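Cell division control protein 45 cdc45 putative (Entamoeba histolytica, PDB 6CC2) is a putative DNA replication factor that probably acts, like other Cdc45 proteins, with the MCM ring and GINS in the replicative helicase. Local coordinates at residues W202-I213 and I352-I361; W265-H273 and F292-I301. All coordinates share one frame; numbering follows the deposited sequence.

The two helix pairings differ in closeness. Contact 1 joins helix 199-213 to helix 354-364, its centre about 10 Å from the centre of the chain, and small side chains let the two axes come close. Contact 2, its centre about 27 Å from that of the chain, holds two helices farther apart with large aromatic and aliphatic side chains between them. Along the sequence contact 2 is nested within the loop that contact 1 closes. Their centres are 25 Å apart and the nearest atoms about 8 Å, so they do not touch. Arg263, two residues before 265-273, forms a salt bridge with Asp356 of contact 1, so the chain leading into contact 2 passes beside contact 1.

Contact 1. Residues W202-I213 and I352-I361; sequences WYAAIGVCDQYI and ISAFDAAHAI
Cys209 lays its SG over the centre of the Phe355 ring, 3.6 Å from the centroid and 10° off the normal, a sulfur-aromatic contact. Its chi1 of -72° places SG beside the backbone N, also against Ala354 CB. Ile213 CD1 likewise stands over the His359 ring centre, 3.5 Å from its centroid, but as a CH-pi contact. Ala354 and Ala358, one turn apart, face helix 199-213 where the axes cross, knobs among Trp202, Ala205, Ile206, Cys209 and among Ile206, Cys209, Asp210, Ile213 respectively; methyls this small let the axes approach to 8.2 Å, crossing at -69°. Ile206 is the reverse knob, among Ala354, Ala357, Ala358 and Ile361, its CD1 3.7 Å from Ala357 CB. The six-membered ring of Trp202 lies against the start of helix 354-364, CZ3 3.5 Å from Ala354 N. A water donates to Asp210 OD1 and Ala358 O, while Asp210 OD2 accepts from Asp34 N. Further out, a capping box starts helix 354-364: Ser353 OG accepts from Asp356 N, and Asp356 OD2 accepts from Ser353 N and forms a salt bridge with Arg263. Strand 338-344 lies against Trp202, Ala205 and Tyr212, helix 33-48 against Ile206 and Asp210, helix 374-385 against Ile206 and Ile361.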
loop_
_atom_site.group_PDB
_atom_site.type_symbol
_atom_site.label_atom_id
_atom_site.label_comp_id
_atom_site.label_asym_id
_atom_site.label_seq_id
_atom_site.Cartn_x
_atom_site.Cartn_y
_atom_site.Cartn_z
ATOM N N TRP A 202 -14.340 -8.596 -6.295
ATOM C CA TRP A 202 -13.388 -7.754 -7.021
ATOM C C TRP A 202 -12.694 -6.783 -6.079
ATOM O O TRP A 202 -11.464 -6.661 -6.077
ATOM C CB TRP A 202 -14.138 -7.002 -8.119
ATOM C CG TRP A 202 -13.388 -5.930 -8.847
ATOM C CD1 TRP A 202 -13.751 -4.613 -8.953
ATOM C CD2 TRP A 202 -12.184 -6.076 -9.601
ATOM N NE1 TRP A 202 -12.876 -3.941 -9.757
ATOM C CE2 TRP A 202 -11.883 -4.810 -10.153
ATOM C CE3 TRP A 202 -11.346 -7.160 -9.903
ATOM C CZ2 TRP A 202 -10.767 -4.595 -10.967
ATOM C CZ3 TRP A 202 -10.233 -6.940 -10.691
ATOM C CH2 TRP A 202 -9.953 -5.669 -11.219
ATOM N N TYR A 203 -13.477 -6.082 -5.254
ATOM C CA TYR A 203 -12.875 -5.146 -4.297
ATOM C C TYR A 203 -11.980 -5.896 -3.323
ATOM O O TYR A 203 -10.848 -5.492 -3.068
ATOM C CB TYR A 203 -13.988 -4.385 -3.576
ATOM C CG TYR A 203 -14.914 -3.631 -4.525
ATOM C CD1 TYR A 203 -14.450 -3.080 -5.697
ATOM C CD2 TYR A 203 -16.263 -3.484 -4.225
ATOM C CE1 TYR A 203 -15.294 -2.404 -6.572
ATOM C CE2 TYR A 203 -17.126 -2.809 -5.085
ATOM C CZ TYR A 203 -16.625 -2.269 -6.261
ATOM O OH TYR A 203 -17.438 -1.601 -7.131
ATOM N N ALA A 204 -12.467 -7.016 -2.781
ATOM C CA ALA A 204 -11.646 -7.770 -1.844
ATOM C C ALA A 204 -10.366 -8.265 -2.503
ATOM O O ALA A 204 -9.298 -8.315 -1.857
ATOM C CB ALA A 204 -12.443 -8.953 -1.278
ATOM N N ALA A 205 -10.442 -8.693 -3.770
ATOM C CA ALA A 205 -9.232 -9.103 -4.473
ATOM C C ALA A 205 -8.231 -7.960 -4.565
ATOM O O ALA A 205 -7.025 -8.156 -4.336
ATOM C CB ALA A 205 -9.578 -9.617 -5.880
ATOM N N ILE A 206 -8.713 -6.739 -4.857
ATOM C CA ILE A 206 -7.838 -5.572 -4.914
ATOM C C ILE A 206 -7.180 -5.333 -3.567
ATOM O O ILE A 206 -5.983 -5.000 -3.490
ATOM C CB ILE A 206 -8.626 -4.333 -5.388
ATOM C CG1 ILE A 206 -9.029 -4.551 -6.853
ATOM C CG2 ILE A 206 -7.806 -3.045 -5.190
ATOM C CD1 ILE A 206 -9.972 -3.539 -7.396
ATOM N N GLY A 207 -7.951 -5.507 -2.484
ATOM C CA GLY A 207 -7.399 -5.302 -1.146
ATOM C C GLY A 207 -6.264 -6.254 -0.807
ATOM O O GLY A 207 -5.241 -5.834 -0.266
ATOM N N VAL A 208 -6.415 -7.545 -1.116
ATOM C CA VAL A 208 -5.356 -8.479 -0.790
ATOM C C VAL A 208 -4.180 -8.322 -1.752
ATOM O O VAL A 208 -3.035 -8.513 -1.364
ATOM C CB VAL A 208 -5.869 -9.923 -0.747
ATOM C CG1 VAL A 208 -6.213 -10.445 -2.115
ATOM C CG2 VAL A 208 -4.812 -10.828 -0.081
ATOM N N CYS A 209 -4.439 -7.958 -3.013
ATOM C CA CYS A 209 -3.344 -7.601 -3.900
ATOM C C CYS A 209 -2.554 -6.414 -3.339
ATOM O O CYS A 209 -1.319 -6.392 -3.421
ATOM C CB CYS A 209 -3.869 -7.251 -5.292
ATOM S SG CYS A 209 -4.438 -8.672 -6.222
ATOM N N ASP A 210 -3.254 -5.419 -2.779
ATOM C CA ASP A 210 -2.570 -4.286 -2.135
ATOM C C ASP A 210 -1.651 -4.773 -1.017
ATOM O O ASP A 210 -0.499 -4.332 -0.899
ATOM C CB ASP A 210 -3.599 -3.291 -1.596
ATOM C CG ASP A 210 -2.950 -2.140 -0.839
ATOM O OD1 ASP A 210 -2.023 -1.507 -1.396
ATOM O OD2 ASP A 210 -3.377 -1.856 0.323
ATOM N N GLN A 211 -2.147 -5.679 -0.165
ATOM C CA GLN A 211 -1.281 -6.218 0.891
ATOM C C GLN A 211 -0.021 -6.856 0.316
ATOM O O GLN A 211 1.079 -6.694 0.864
ATOM C CB GLN A 211 -2.023 -7.263 1.712
ATOM C CG GLN A 211 -3.043 -6.717 2.678
ATOM C CD GLN A 211 -3.544 -7.832 3.569
ATOM O OE1 GLN A 211 -4.019 -8.858 3.087
ATOM N NE2 GLN A 211 -3.396 -7.648 4.880
ATOM N N TYR A 212 -0.153 -7.618 -0.761
ATOM C CA TYR A 212 1.016 -8.310 -1.314
ATOM C C TYR A 212 1.969 -7.318 -1.965
ATOM O O TYR A 212 3.185 -7.367 -1.738
ATOM C CB TYR A 212 0.564 -9.399 -2.310
ATOM C CG TYR A 212 1.684 -10.188 -2.916
ATOM C CD1 TYR A 212 2.414 -11.125 -2.167
ATOM C CD2 TYR A 212 2.043 -10.002 -4.251
ATOM C CE1 TYR A 212 3.442 -11.849 -2.726
ATOM C CE2 TYR A 212 3.074 -10.737 -4.827
ATOM C CZ TYR A 212 3.777 -11.650 -4.064
ATOM O OH TYR A 212 4.810 -12.361 -4.631
ATOM N N ILE A 213 1.445 -6.397 -2.796
ATOM C CA ILE A 213 2.272 -5.347 -3.382
ATOM C C ILE A 213 3.023 -4.578 -2.303
ATOM O O ILE A 213 4.194 -4.204 -2.477
ATOM C CB ILE A 213 1.393 -4.392 -4.221
ATOM C CG1 ILE A 213 0.912 -5.092 -5.470
ATOM C CG2 ILE A 213 2.159 -3.125 -4.571
ATOM C CD1 ILE A 213 -0.233 -4.352 -6.211
ATOM N N ILE A 352 -7.681 -6.149 -17.149
ATOM C CA ILE A 352 -7.386 -5.496 -15.884
ATOM C C ILE A 352 -7.538 -6.512 -14.757
ATOM O O ILE A 352 -8.665 -6.918 -14.416
ATOM C CB ILE A 352 -8.300 -4.282 -15.655
ATOM C CG1 ILE A 352 -8.130 -3.250 -16.777
ATOM C CG2 ILE A 352 -7.970 -3.656 -14.307
ATOM C CD1 ILE A 352 -9.015 -2.016 -16.644
ATOM N N SER A 353 -6.415 -6.889 -14.153
ATOM C CA SER A 353 -6.420 -7.749 -12.980
ATOM C C SER A 353 -6.509 -6.912 -11.703
ATOM O O SER A 353 -6.331 -5.686 -11.707
ATOM C CB SER A 353 -5.166 -8.606 -12.936
ATOM O OG SER A 353 -4.093 -7.810 -12.482
ATOM N N ALA A 354 -6.751 -7.601 -10.588
ATOM C CA ALA A 354 -6.780 -6.923 -9.294
ATOM C C ALA A 354 -5.409 -6.396 -8.909
ATOM O O ALA A 354 -5.335 -5.440 -8.136
ATOM C CB ALA A 354 -7.340 -7.863 -8.230
ATOM N N PHE A 355 -4.314 -6.972 -9.450
ATOM C CA PHE A 355 -3.006 -6.372 -9.240
ATOM C C PHE A 355 -2.882 -5.069 -10.009
ATOM O O PHE A 355 -2.377 -4.070 -9.477
ATOM C CB PHE A 355 -1.894 -7.324 -9.665
ATOM C CG PHE A 355 -1.542 -8.355 -8.631
ATOM C CD1 PHE A 355 -1.072 -7.970 -7.392
ATOM C CD2 PHE A 355 -1.662 -9.690 -8.903
ATOM C CE1 PHE A 355 -0.720 -8.918 -6.448
ATOM C CE2 PHE A 355 -1.299 -10.638 -7.966
ATOM C CZ PHE A 355 -0.845 -10.243 -6.742
ATOM N N ASP A 356 -3.334 -5.063 -11.272
ATOM C CA ASP A 356 -3.295 -3.835 -12.058
ATOM C C ASP A 356 -4.076 -2.738 -11.349
ATOM O O ASP A 356 -3.629 -1.584 -11.251
ATOM C CB ASP A 356 -3.891 -4.037 -13.448
ATOM C CG ASP A 356 -3.146 -5.063 -14.285
ATOM O OD1 ASP A 356 -1.913 -5.183 -14.175
ATOM O OD2 ASP A 356 -3.856 -5.760 -15.097
ATOM N N ALA A 357 -5.281 -3.081 -10.889
ATOM C CA ALA A 357 -6.131 -2.108 -10.225
ATOM C C ALA A 357 -5.513 -1.623 -8.918
ATOM O O ALA A 357 -5.598 -0.425 -8.594
ATOM C CB ALA A 357 -7.501 -2.722 -9.974
ATOM N N ALA A 358 -4.911 -2.538 -8.133
ATOM C CA ALA A 358 -4.252 -2.106 -6.905
ATOM C C ALA A 358 -3.074 -1.166 -7.192
ATOM O O ALA A 358 -2.849 -0.183 -6.462
ATOM C CB ALA A 358 -3.819 -3.310 -6.095
ATOM N N HIS A 359 -2.312 -1.437 -8.241
ATOM C CA HIS A 359 -1.225 -0.520 -8.606
ATOM C C HIS A 359 -1.796 0.844 -8.985
ATOM O O HIS A 359 -1.272 1.889 -8.572
ATOM C CB HIS A 359 -0.395 -1.084 -9.769
ATOM C CG HIS A 359 0.554 -2.162 -9.382
ATOM N ND1 HIS A 359 1.561 -1.977 -8.457
ATOM C CD2 HIS A 359 0.690 -3.429 -9.845
ATOM C CE1 HIS A 359 2.258 -3.095 -8.343
ATOM N NE2 HIS A 359 1.756 -3.991 -9.177
ATOM N N ALA A 360 -2.857 0.854 -9.779
ATOM C CA ALA A 360 -3.420 2.097 -10.276
ATOM C C ALA A 360 -3.983 2.921 -9.132
ATOM O O ALA A 360 -3.733 4.123 -9.037
ATOM C CB ALA A 360 -4.522 1.814 -11.298
ATOM N N ILE A 361 -4.781 2.284 -8.260
ATOM C CA ILE A 361 -5.379 3.007 -7.136
ATOM C C ILE A 361 -4.302 3.444 -6.156
ATOM O O ILE A 361 -4.347 4.568 -5.626
ATOM C CB ILE A 361 -6.454 2.135 -6.459
ATOM C CG1 ILE A 361 -7.551 1.782 -7.473
ATOM C CG2 ILE A 361 -7.052 2.847 -5.234
ATOM C CD1 ILE A 361 -8.470 0.652 -7.032
HETATM O O HOH W 1 -1.308 -1.136 -4.104
#

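Contact 2. Residues W265-H273 and F292-I301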
loop_
_atom_site.group_PDB
_atom_site.type_symbol
_atom_site.label_atom_id
_atom_site.label_comp_id
_atom_site.label_asym_id
_atom_site.label_seq_id
_atom_site.Cartn_x
_atom_site.Cartn_y
_atom_site.Cartn_z
ATOM N N TRP A 265 1.542 -1.795 -20.348
ATOM C CA TRP A 265 2.854 -1.176 -20.499
ATOM C C TRP A 265 3.544 -1.862 -21.669
ATOM O O TRP A 265 2.893 -2.200 -22.674
ATOM C CB TRP A 265 3.640 -1.316 -19.201
ATOM C CG TRP A 265 4.679 -0.295 -18.934
ATOM C CD1 TRP A 265 5.154 0.647 -19.775
ATOM C CD2 TRP A 265 5.346 -0.088 -17.674
ATOM N NE1 TRP A 265 6.098 1.431 -19.134
ATOM C CE2 TRP A 265 6.238 0.984 -17.847
ATOM C CE3 TRP A 265 5.276 -0.718 -16.435
ATOM C CZ2 TRP A 265 7.048 1.450 -16.819
ATOM C CZ3 TRP A 265 6.084 -0.255 -15.423
ATOM C CH2 TRP A 265 6.953 0.820 -15.620
ATOM N N THR A 266 4.864 -2.032 -21.559
ATOM C CA THR A 266 5.681 -2.760 -22.525
ATOM C C THR A 266 6.457 -3.833 -21.776
ATOM O O THR A 266 6.733 -3.693 -20.586
ATOM C CB THR A 266 6.677 -1.876 -23.270
ATOM O OG1 THR A 266 7.715 -1.433 -22.369
ATOM C CG2 THR A 266 6.002 -0.648 -23.903
ATOM N N LEU A 267 6.834 -4.904 -22.483
ATOM C CA LEU A 267 7.654 -5.933 -21.847
ATOM C C LEU A 267 8.940 -5.334 -21.305
ATOM O O LEU A 267 9.338 -5.602 -20.166
ATOM C CB LEU A 267 7.964 -7.039 -22.845
ATOM C CG LEU A 267 9.031 -8.045 -22.391
ATOM C CD1 LEU A 267 8.627 -8.726 -21.102
ATOM C CD2 LEU A 267 9.304 -9.071 -23.505
ATOM N N TYR A 268 9.596 -4.500 -22.115
ATOM C CA TYR A 268 10.893 -3.943 -21.762
ATOM C C TYR A 268 10.827 -3.175 -20.455
ATOM O O TYR A 268 11.620 -3.417 -19.542
ATOM C CB TYR A 268 11.361 -3.039 -22.900
ATOM C CG TYR A 268 12.769 -2.523 -22.793
ATOM C CD1 TYR A 268 13.838 -3.246 -23.309
ATOM C CD2 TYR A 268 13.024 -1.306 -22.203
ATOM C CE1 TYR A 268 15.130 -2.776 -23.237
ATOM C CE2 TYR A 268 14.329 -0.818 -22.115
ATOM C CZ TYR A 268 15.371 -1.561 -22.631
ATOM O OH TYR A 268 16.654 -1.090 -22.546
ATOM N N ASP A 269 9.886 -2.239 -20.350
ATOM C CA ASP A 269 9.841 -1.375 -19.186
ATOM C C ASP A 269 9.143 -2.026 -18.004
ATOM O O ASP A 269 9.521 -1.772 -16.860
ATOM C CB ASP A 269 9.166 -0.073 -19.561
ATOM C CG ASP A 269 10.165 0.936 -20.128
ATOM O OD1 ASP A 269 11.301 0.972 -19.619
ATOM O OD2 ASP A 269 9.827 1.647 -21.083
ATOM N N SER A 270 8.162 -2.899 -18.242
ATOM C CA SER A 270 7.544 -3.592 -17.114
ATOM C C SER A 270 8.573 -4.457 -16.408
ATOM O O SER A 270 8.684 -4.457 -15.179
ATOM C CB SER A 270 6.354 -4.419 -17.596
ATOM O OG SER A 270 5.777 -5.140 -16.518
ATOM N N LEU A 271 9.350 -5.208 -17.180
ATOM C CA LEU A 271 10.365 -6.066 -16.577
ATOM C C LEU A 271 11.409 -5.258 -15.825
ATOM O O LEU A 271 11.788 -5.611 -14.706
ATOM C CB LEU A 271 11.033 -6.923 -17.657
ATOM C CG LEU A 271 12.126 -7.878 -17.207
ATOM C CD1 LEU A 271 11.639 -8.833 -16.148
ATOM C CD2 LEU A 271 12.661 -8.640 -18.417
ATOM N N PHE A 272 11.865 -4.152 -16.410
ATOM C CA PHE A 272 12.927 -3.363 -15.781
ATOM C C PHE A 272 12.462 -2.715 -14.484
ATOM O O PHE A 272 13.281 -2.471 -13.597
ATOM C CB PHE A 272 13.425 -2.297 -16.759
ATOM C CG PHE A 272 14.725 -1.640 -16.335
ATOM C CD1 PHE A 272 15.934 -2.253 -16.586
ATOM C CD2 PHE A 272 14.709 -0.430 -15.686
ATOM C CE1 PHE A 272 17.113 -1.660 -16.202
ATOM C CE2 PHE A 272 15.900 0.177 -15.287
ATOM C CZ PHE A 272 17.095 -0.447 -15.549
ATOM N N HIS A 273 11.176 -2.439 -14.336
ATOM C CA HIS A 273 10.655 -1.728 -13.169
ATOM C C HIS A 273 9.968 -2.625 -12.145
ATOM O O HIS A 273 9.440 -2.116 -11.152
ATOM C CB HIS A 273 9.708 -0.629 -13.631
ATOM C CG HIS A 273 10.404 0.456 -14.388
ATOM N ND1 HIS A 273 10.682 0.364 -15.739
ATOM C CD2 HIS A 273 10.918 1.648 -13.981
ATOM C CE1 HIS A 273 11.326 1.451 -16.129
ATOM N NE2 HIS A 273 11.491 2.239 -15.083
ATOM N N PHE A 292 20.769 -5.473 -19.315
ATOM C CA PHE A 292 19.357 -5.723 -19.590
ATOM C C PHE A 292 19.142 -6.033 -21.067
ATOM O O PHE A 292 18.482 -7.021 -21.420
ATOM C CB PHE A 292 18.523 -4.518 -19.173
ATOM C CG PHE A 292 17.046 -4.743 -19.272
ATOM C CD1 PHE A 292 16.450 -5.841 -18.688
ATOM C CD2 PHE A 292 16.238 -3.824 -19.922
ATOM C CE1 PHE A 292 15.101 -6.037 -18.762
ATOM C CE2 PHE A 292 14.881 -4.024 -20.017
ATOM C CZ PHE A 292 14.309 -5.131 -19.428
ATOM N N ASP A 293 19.698 -5.192 -21.946
ATOM C CA ASP A 293 19.563 -5.435 -23.382
ATOM C C ASP A 293 20.113 -6.796 -23.774
ATOM O O ASP A 293 19.580 -7.444 -24.693
ATOM C CB ASP A 293 20.248 -4.311 -24.159
ATOM C CG ASP A 293 19.454 -3.007 -24.121
ATOM O OD1 ASP A 293 18.357 -2.978 -23.514
ATOM O OD2 ASP A 293 19.918 -1.996 -24.688
ATOM N N VAL A 294 21.179 -7.250 -23.104
ATOM C CA VAL A 294 21.711 -8.583 -23.367
ATOM C C VAL A 294 20.698 -9.646 -22.963
ATOM O O VAL A 294 20.541 -10.667 -23.644
ATOM C CB VAL A 294 23.055 -8.774 -22.637
ATOM C CG1 VAL A 294 23.397 -10.237 -22.544
ATOM C CG2 VAL A 294 24.149 -8.002 -23.353
ATOM N N LEU A 295 20.009 -9.437 -21.844
ATOM C CA LEU A 295 18.971 -10.364 -21.422
ATOM C C LEU A 295 17.844 -10.426 -22.451
ATOM O O LEU A 295 17.363 -11.512 -22.791
ATOM C CB LEU A 295 18.432 -9.942 -20.059
ATOM C CG LEU A 295 17.427 -10.828 -19.318
ATOM C CD1 LEU A 295 16.027 -10.736 -19.910
ATOM C CD2 LEU A 295 17.910 -12.273 -19.293
ATOM N N ILE A 296 17.400 -9.266 -22.940
ATOM C CA ILE A 296 16.310 -9.249 -23.908
ATOM C C ILE A 296 16.716 -10.010 -25.163
ATOM O O ILE A 296 15.931 -10.780 -25.728
ATOM C CB ILE A 296 15.907 -7.808 -24.232
ATOM C CG1 ILE A 296 15.437 -7.052 -22.981
ATOM C CG2 ILE A 296 14.794 -7.801 -25.300
ATOM C CD1 ILE A 296 14.262 -7.694 -22.275
ATOM N N ALA A 297 17.956 -9.810 -25.614
ATOM C CA ALA A 297 18.463 -10.528 -26.780
ATOM C C ALA A 297 18.555 -12.026 -26.515
ATOM O O ALA A 297 18.317 -12.833 -27.424
ATOM C CB ALA A 297 19.819 -9.964 -27.186
ATOM N N ASP A 298 18.895 -12.413 -25.288
ATOM C CA ASP A 298 18.943 -13.824 -24.936
ATOM C C ASP A 298 17.588 -14.500 -25.098
ATOM O O ASP A 298 17.528 -15.711 -25.335
ATOM C CB ASP A 298 19.419 -13.986 -23.488
ATOM C CG ASP A 298 19.771 -15.427 -23.149
ATOM O OD1 ASP A 298 20.924 -15.830 -23.407
ATOM O OD2 ASP A 298 18.897 -16.157 -22.631
HETATM N N MSE A 299 16.500 -13.750 -24.948
HETATM C CA MSE A 299 15.164 -14.311 -25.114
HETATM C C MSE A 299 14.789 -14.446 -26.587
HETATM O O MSE A 299 13.771 -15.058 -26.927
HETATM C CB MSE A 299 14.129 -13.445 -24.392
HETATM C CG MSE A 299 14.332 -13.407 -22.908
HETATM SE SE MSE A 299 12.846 -12.505 -22.018
HETATM C CE MSE A 299 13.030 -10.787 -22.800
ATOM N N GLY A 300 15.624 -13.880 -27.455
ATOM C CA GLY A 300 15.341 -13.868 -28.875
ATOM C C GLY A 300 14.281 -12.882 -29.285
ATOM O O GLY A 300 13.632 -13.072 -30.321
ATOM N N ILE A 301 14.082 -11.827 -28.506
ATOM C CA ILE A 301 13.066 -10.818 -28.786
ATOM C C ILE A 301 13.767 -9.533 -29.211
ATOM O O ILE A 301 14.547 -8.974 -28.429
ATOM C CB ILE A 301 12.174 -10.572 -27.563
ATOM C CG1 ILE A 301 11.483 -11.874 -27.145
ATOM C CG2 ILE A 301 11.153 -9.480 -27.851
ATOM C CD1 ILE A 301 10.759 -11.785 -25.812
#
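Phe292 pushes the edge of its ring into the face of Tyr268, with CE2 3.4 Å above the phenol plane and over its centre. The Phe292 and Tyr268 centroids are 4.7 Å apart and the planes 60° apart, a tilted T-shaped pair. Phe292 in turn receives an edge: CD1 of Phe272 lies 3.7 Å above one of its faces, while Ile296 CG1 covers the opposite face from its own helix. With CG anti to the backbone N (chi1 -173°), Phe292 reaches the other helix, where Leu271 CD2 meets its rim, 3.6 Å from CE1. The rim also faces a backbone carbonyl, Tyr268 O lying 3.2 Å from Phe292 CZ near the ring plane, so the slightly positive ring hydrogens probably meet a negative oxygen. Large rings suit this interface because the helix axes pass no closer than 11.6 Å, at 123°. Toward the other end, Leu267 CD2 and Ile301 CD1 meet tip to tip at 3.8 Å, beyond a Schellman turn where Gly300 takes the positive phi. Helix 315-331 covers Leu267, Leu295 and Met299 (selenomethionine in this crystal). Tyr268 also donates from OH to the syn lone pair of Asp293 OD1 at 2.7 Å. Rings and aliphatic groups thus supply contact without strong direction, while this one bond to the partly exposed Asp293 satisfies the hydroxyl and probably limits how far the Tyr268 ring can shift under Phe292.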